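Local coordinates for tryparedoxin (Crithidia fasciculata, PDB 1O8X), which probably works as a thioredoxin-like oxidoreductase, passing electrons through thiol-disulfide exchange in the oxidative-stress defence of a trypanosomatid, at residues L8-V21 with F81-Q93. The protein carries 1 engineered substitution. Numbering follows the deposited sequence.
Sequences LPGIEKLRRGDGEV and FAKMPWLAVPFAQ
Arg15 and Ala88 form an antiparallel hydrogen-bonded pair that joins the hairpin of strands 13-16 and 19-22 to the short strand 87-88. Arg15 N donates to Ala88 O at 2.8 Å, and Ala88 N returns a bond to Arg15 O at 3.0 Å. The same Arg15 O also receives a CA-H...O contact from Leu87.

Along the Arg15 side chain, CB lies 3.7 Å from Phe81 CE2 and near the methyl of Ala88, which itself sits over the centre of the Phe81 ring. CG passes the CA of Pro90. The bend at chi2 (-51°) lays Arg15 CD against the proline ring, 4.0 Å from Pro90 CG, and a second at chi3 (-57°) turns the guanidinium back over its own hairpin, where Arg15 NH1 makes a salt bridge with Glu20 OE2 at 3.2 Å.

On the face that carries Leu87 the packing is mostly aliphatic. Leu87 CD2 lies alongside the aliphatic part of Arg16, 3.6 Å from Arg16 CB, and Leu87 CD1 reaches across Leu14 and Val21; Leu26 adds to this cluster. Further along, Val89 CG2 meets Leu8 CD2 at 3.8 Å, and CG1 and CD1 of Ile11 pack against CG of Gln93, the two side chains running in opposite directions. Near the hairpin turn, a water bridges Gly17 N and Trp86 O.

Strand 87-88 pairs on its other side with parallel strand 63-69, so the contact adds an N-terminal β-hairpin to the edge of the central sheet of a thioredoxin fold.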
loop_
_atom_site.group_PDB
_atom_site.type_symbol
_atom_site.label_atom_id
_atom_site.label_comp_id
_atom_site.label_asym_id
_atom_site.label_seq_id
_atom_site.Cartn_x
_atom_site.Cartn_y
_atom_site.Cartn_z
ATOM N N LEU A 8 8.579 0.717 -8.410
ATOM C CA LEU A 8 7.623 1.035 -9.462
ATOM C C LEU A 8 8.378 1.646 -10.642
ATOM O O LEU A 8 8.269 2.853 -10.885
ATOM C CB LEU A 8 6.564 2.021 -8.946
ATOM C CG LEU A 8 5.847 1.733 -7.619
ATOM C CD1 LEU A 8 5.200 2.996 -7.068
ATOM C CD2 LEU A 8 4.815 0.631 -7.793
ATOM N N PRO A 9 9.143 0.822 -11.364
ATOM C CA PRO A 9 9.990 1.332 -12.447
ATOM C C PRO A 9 9.151 1.875 -13.596
ATOM O O PRO A 9 8.339 1.153 -14.180
ATOM C CB PRO A 9 10.807 0.104 -12.879
ATOM C CG PRO A 9 10.017 -1.074 -12.447
ATOM C CD PRO A 9 9.242 -0.645 -11.238
ATOM N N GLY A 10 9.334 3.160 -13.872
ATOM C CA GLY A 10 8.688 3.808 -14.996
ATOM C C GLY A 10 7.197 4.027 -14.842
ATOM O O GLY A 10 6.496 4.222 -15.832
ATOM N N ILE A 11 6.706 3.985 -13.606
ATOM C CA ILE A 11 5.318 4.339 -13.344
ATOM C C ILE A 11 5.282 5.769 -12.816
ATOM O O ILE A 11 5.767 6.049 -11.719
ATOM C CB ILE A 11 4.647 3.338 -12.367
ATOM C CG1 ILE A 11 4.549 1.944 -13.004
ATOM C CG2 ILE A 11 3.263 3.837 -11.954
ATOM C CD1 ILE A 11 4.225 0.822 -12.019
ATOM N N GLU A 12 4.716 6.671 -13.608
ATOM C CA GLU A 12 4.711 8.091 -13.278
ATOM C C GLU A 12 3.448 8.524 -12.545
ATOM O O GLU A 12 3.437 9.557 -11.885
ATOM C CB GLU A 12 4.864 8.921 -14.552
ATOM C CG GLU A 12 6.290 9.018 -15.074
ATOM C CD GLU A 12 6.505 10.259 -15.924
ATOM O OE1 GLU A 12 5.639 10.558 -16.775
ATOM O OE2 GLU A 12 7.540 10.942 -15.744
ATOM N N LYS A 13 2.383 7.741 -12.683
ATOM C CA LYS A 13 1.089 8.098 -12.110
ATOM C C LYS A 13 0.464 6.933 -11.369
ATOM O O LYS A 13 0.614 5.782 -11.770
ATOM C CB LYS A 13 0.123 8.584 -13.192
ATOM C CG LYS A 13 0.565 9.854 -13.905
ATOM C CD LYS A 13 -0.621 10.716 -14.292
ATOM C CE LYS A 13 -0.160 12.001 -14.953
ATOM N NZ LYS A 13 0.542 11.754 -16.254
ATOM N N LEU A 14 -0.246 7.255 -10.296
ATOM C CA LEU A 14 -1.001 6.267 -9.531
ATOM C C LEU A 14 -2.450 6.693 -9.491
ATOM O O LEU A 14 -2.752 7.888 -9.588
ATOM C CB LEU A 14 -0.469 6.155 -8.099
ATOM C CG LEU A 14 0.983 5.723 -7.926
ATOM C CD1 LEU A 14 1.374 5.920 -6.464
ATOM C CD2 LEU A 14 1.150 4.272 -8.348
ATOM N N ARG A 15 -3.351 5.726 -9.353
ATOM C CA ARG A 15 -4.780 6.018 -9.264
ATOM C C ARG A 15 -5.126 6.634 -7.913
ATOM O O ARG A 15 -4.589 6.210 -6.889
ATOM C CB ARG A 15 -5.606 4.743 -9.450
ATOM C CG ARG A 15 -5.343 3.943 -10.732
ATOM C CD ARG A 15 -5.403 4.754 -12.022
ATOM N NE ARG A 15 -6.691 5.432 -12.188
ATOM C CZ ARG A 15 -7.071 6.062 -13.300
ATOM N NH1 ARG A 15 -6.266 6.107 -14.358
ATOM N NH2 ARG A 15 -8.259 6.648 -13.358
ATOM N N ARG A 16 -6.025 7.619 -7.917
ATOM C CA ARG A 16 -6.632 8.155 -6.698
ATOM C C ARG A 16 -8.081 8.483 -7.023
ATOM O O ARG A 16 -8.356 9.280 -7.931
ATOM C CB ARG A 16 -5.898 9.407 -6.188
ATOM C CG ARG A 16 -6.445 9.980 -4.867
ATOM C CD ARG A 16 -5.859 11.330 -4.453
ATOM N NE ARG A 16 -6.084 12.361 -5.470
ATOM C CZ ARG A 16 -5.662 13.619 -5.383
ATOM N NH1 ARG A 16 -4.987 14.035 -4.319
ATOM N NH2 ARG A 16 -5.909 14.462 -6.374
ATOM N N GLY A 17 -9.004 7.850 -6.309
ATOM C CA GLY A 17 -10.417 7.971 -6.648
ATOM C C GLY A 17 -10.618 7.562 -8.099
ATOM O O GLY A 17 -10.187 6.490 -8.507
ATOM N N ASP A 18 -11.250 8.419 -8.900
ATOM C CA ASP A 18 -11.406 8.097 -10.321
ATOM C C ASP A 18 -10.428 8.838 -11.244
ATOM O O ASP A 18 -10.605 8.860 -12.461
ATOM C CB ASP A 18 -12.867 8.220 -10.771
ATOM C CG ASP A 18 -13.674 6.985 -10.413
ATOM O OD1 ASP A 18 -13.667 6.003 -11.193
ATOM O OD2 ASP A 18 -14.314 6.890 -9.347
ATOM N N GLY A 19 -9.383 9.418 -10.654
ATOM C CA GLY A 19 -8.336 10.054 -11.422
ATOM C C GLY A 19 -6.968 9.517 -11.055
ATOM O O GLY A 19 -6.825 8.364 -10.636
ATOM N N GLU A 20 -5.960 10.365 -11.220
ATOM C CA GLU A 20 -4.571 9.989 -10.991
ATOM C C GLU A 20 -3.812 11.080 -10.245
ATOM O O GLU A 20 -4.185 12.258 -10.286
ATOM C CB GLU A 20 -3.878 9.714 -12.330
ATOM C CG GLU A 20 -4.334 8.452 -13.049
ATOM C CD GLU A 20 -3.590 8.193 -14.355
ATOM O OE1 GLU A 20 -3.378 9.147 -15.133
ATOM O OE2 GLU A 20 -3.213 7.024 -14.609
ATOM N N VAL A 21 -2.742 10.675 -9.559
ATOM C CA VAL A 21 -1.741 11.598 -9.019
ATOM C C VAL A 21 -0.362 11.187 -9.534
ATOM O O VAL A 21 -0.155 10.035 -9.930
ATOM C CB VAL A 21 -1.701 11.638 -7.464
ATOM C CG1 VAL A 21 -3.023 12.043 -6.887
ATOM C CG2 VAL A 21 -1.277 10.292 -6.877
ATOM N N PHE A 81 -10.971 -1.280 -5.123
ATOM C CA PHE A 81 -10.262 -0.015 -4.937
ATOM C C PHE A 81 -11.222 1.152 -4.654
ATOM O O PHE A 81 -10.902 2.056 -3.884
ATOM C CB PHE A 81 -9.328 0.295 -6.117
ATOM C CG PHE A 81 -8.621 1.622 -5.986
ATOM C CD1 PHE A 81 -7.873 1.916 -4.854
ATOM C CD2 PHE A 81 -8.735 2.601 -6.975
ATOM C CE1 PHE A 81 -7.249 3.164 -4.717
ATOM C CE2 PHE A 81 -8.107 3.840 -6.846
ATOM C CZ PHE A 81 -7.373 4.123 -5.721
ATOM N N ALA A 82 -12.413 1.119 -5.248
ATOM C CA ALA A 82 -13.391 2.198 -5.057
ATOM C C ALA A 82 -13.794 2.357 -3.594
ATOM O O ALA A 82 -14.280 3.415 -3.180
ATOM C CB ALA A 82 -14.627 1.962 -5.931
ATOM N N LYS A 83 -13.601 1.297 -2.824
ATOM C CA LYS A 83 -13.919 1.288 -1.408
ATOM C C LYS A 83 -12.712 1.670 -0.516
ATOM O O LYS A 83 -12.795 1.597 0.709
ATOM C CB LYS A 83 -14.497 -0.084 -1.025
ATOM C CG LYS A 83 -15.778 -0.453 -1.791
ATOM C CD LYS A 83 -15.954 -1.960 -1.834
ATOM C CE LYS A 83 -17.057 -2.379 -2.790
ATOM N NZ LYS A 83 -17.050 -3.858 -2.961
ATOM N N MET A 84 -11.619 2.119 -1.141
ATOM C CA MET A 84 -10.409 2.553 -0.439
ATOM C C MET A 84 -10.172 4.053 -0.619
ATOM O O MET A 84 -10.482 4.592 -1.690
ATOM C CB MET A 84 -9.195 1.814 -0.994
ATOM C CG MET A 84 -9.213 0.317 -0.764
ATOM S SD MET A 84 -7.894 -0.465 -1.723
ATOM C CE MET A 84 -8.243 -2.178 -1.424
ATOM N N PRO A 85 -9.623 4.725 0.406
ATOM C CA PRO A 85 -9.403 6.182 0.331
ATOM C C PRO A 85 -8.041 6.635 -0.220
ATOM O O PRO A 85 -7.813 7.835 -0.380
ATOM C CB PRO A 85 -9.536 6.611 1.794
ATOM C CG PRO A 85 -8.941 5.439 2.549
ATOM C CD PRO A 85 -9.375 4.212 1.771
ATOM N N TRP A 86 -7.141 5.686 -0.479
ATOM C CA TRP A 86 -5.737 5.975 -0.788
ATOM C C TRP A 86 -5.439 5.769 -2.280
ATOM O O TRP A 86 -6.316 5.997 -3.128
ATOM C CB TRP A 86 -4.823 5.139 0.133
ATOM C CG TRP A 86 -5.247 3.689 0.252
ATOM C CD1 TRP A 86 -5.285 2.757 -0.758
ATOM C CD2 TRP A 86 -5.734 3.032 1.418
ATOM N NE1 TRP A 86 -5.745 1.559 -0.273
ATOM C CE2 TRP A 86 -6.037 1.698 1.060
ATOM C CE3 TRP A 86 -5.923 3.423 2.750
ATOM C CZ2 TRP A 86 -6.547 0.778 1.980
ATOM C CZ3 TRP A 86 -6.419 2.517 3.651
ATOM C CH2 TRP A 86 -6.735 1.206 3.269
ATOM N N LEU A 87 -4.204 5.385 -2.609
ATOM C CA LEU A 87 -3.787 5.288 -4.013
ATOM C C LEU A 87 -3.722 3.844 -4.477
ATOM O O LEU A 87 -3.779 2.931 -3.656
ATOM C CB LEU A 87 -2.422 5.947 -4.210
ATOM C CG LEU A 87 -2.218 7.323 -3.591
ATOM C CD1 LEU A 87 -0.824 7.848 -3.911
ATOM C CD2 LEU A 87 -3.274 8.283 -4.074
ATOM N N ALA A 88 -3.568 3.642 -5.784
ATOM C CA ALA A 88 -3.386 2.305 -6.336
ATOM C C ALA A 88 -2.467 2.303 -7.532
ATOM O O ALA A 88 -2.477 3.238 -8.339
ATOM C CB ALA A 88 -4.729 1.698 -6.737
ATOM N N VAL A 89 -1.680 1.240 -7.653
ATOM C CA VAL A 89 -0.984 0.973 -8.919
ATOM C C VAL A 89 -2.074 0.648 -9.932
ATOM O O VAL A 89 -2.958 -0.157 -9.648
ATOM C CB VAL A 89 0.004 -0.216 -8.806
ATOM C CG1 VAL A 89 0.653 -0.508 -10.164
ATOM C CG2 VAL A 89 1.072 0.067 -7.749
ATOM N N PRO A 90 -2.048 1.280 -11.108
ATOM C CA PRO A 90 -3.096 1.011 -12.091
ATOM C C PRO A 90 -3.134 -0.465 -12.475
ATOM O O PRO A 90 -2.082 -1.107 -12.521
ATOM C CB PRO A 90 -2.695 1.886 -13.288
ATOM C CG PRO A 90 -1.858 2.980 -12.699
ATOM C CD PRO A 90 -1.094 2.297 -11.588
ATOM N N PHE A 91 -4.330 -0.996 -12.704
ATOM C CA PHE A 91 -4.514 -2.393 -13.078
ATOM C C PHE A 91 -3.659 -2.809 -14.289
ATOM O O PHE A 91 -3.182 -3.944 -14.347
ATOM C CB PHE A 91 -5.999 -2.688 -13.344
ATOM C CG PHE A 91 -6.285 -4.139 -13.613
ATOM C CD1 PHE A 91 -6.371 -5.048 -12.563
ATOM C CD2 PHE A 91 -6.439 -4.606 -14.921
ATOM C CE1 PHE A 91 -6.622 -6.400 -12.804
ATOM C CE2 PHE A 91 -6.687 -5.957 -15.171
ATOM C CZ PHE A 91 -6.784 -6.853 -14.118
ATOM N N ALA A 92 -3.462 -1.885 -15.231
ATOM C CA ALA A 92 -2.621 -2.115 -16.411
ATOM C C ALA A 92 -1.155 -2.383 -16.073
ATOM O O ALA A 92 -0.435 -2.995 -16.868
ATOM C CB ALA A 92 -2.736 -0.940 -17.381
ATOM N N GLN A 93 -0.722 -1.934 -14.891
ATOM C CA GLN A 93 0.657 -2.112 -14.436
ATOM C C GLN A 93 0.766 -3.255 -13.422
ATOM O O GLN A 93 1.628 -3.231 -12.541
ATOM C CB GLN A 93 1.207 -0.800 -13.863
ATOM C CG GLN A 93 1.939 0.090 -14.877
ATOM C CD GLN A 93 1.012 0.776 -15.870
ATOM O OE1 GLN A 93 1.295 0.804 -17.071
ATOM N NE2 GLN A 93 -0.087 1.337 -15.377
HETATM O O HOH W 1 -8.870 6.578 -3.758
#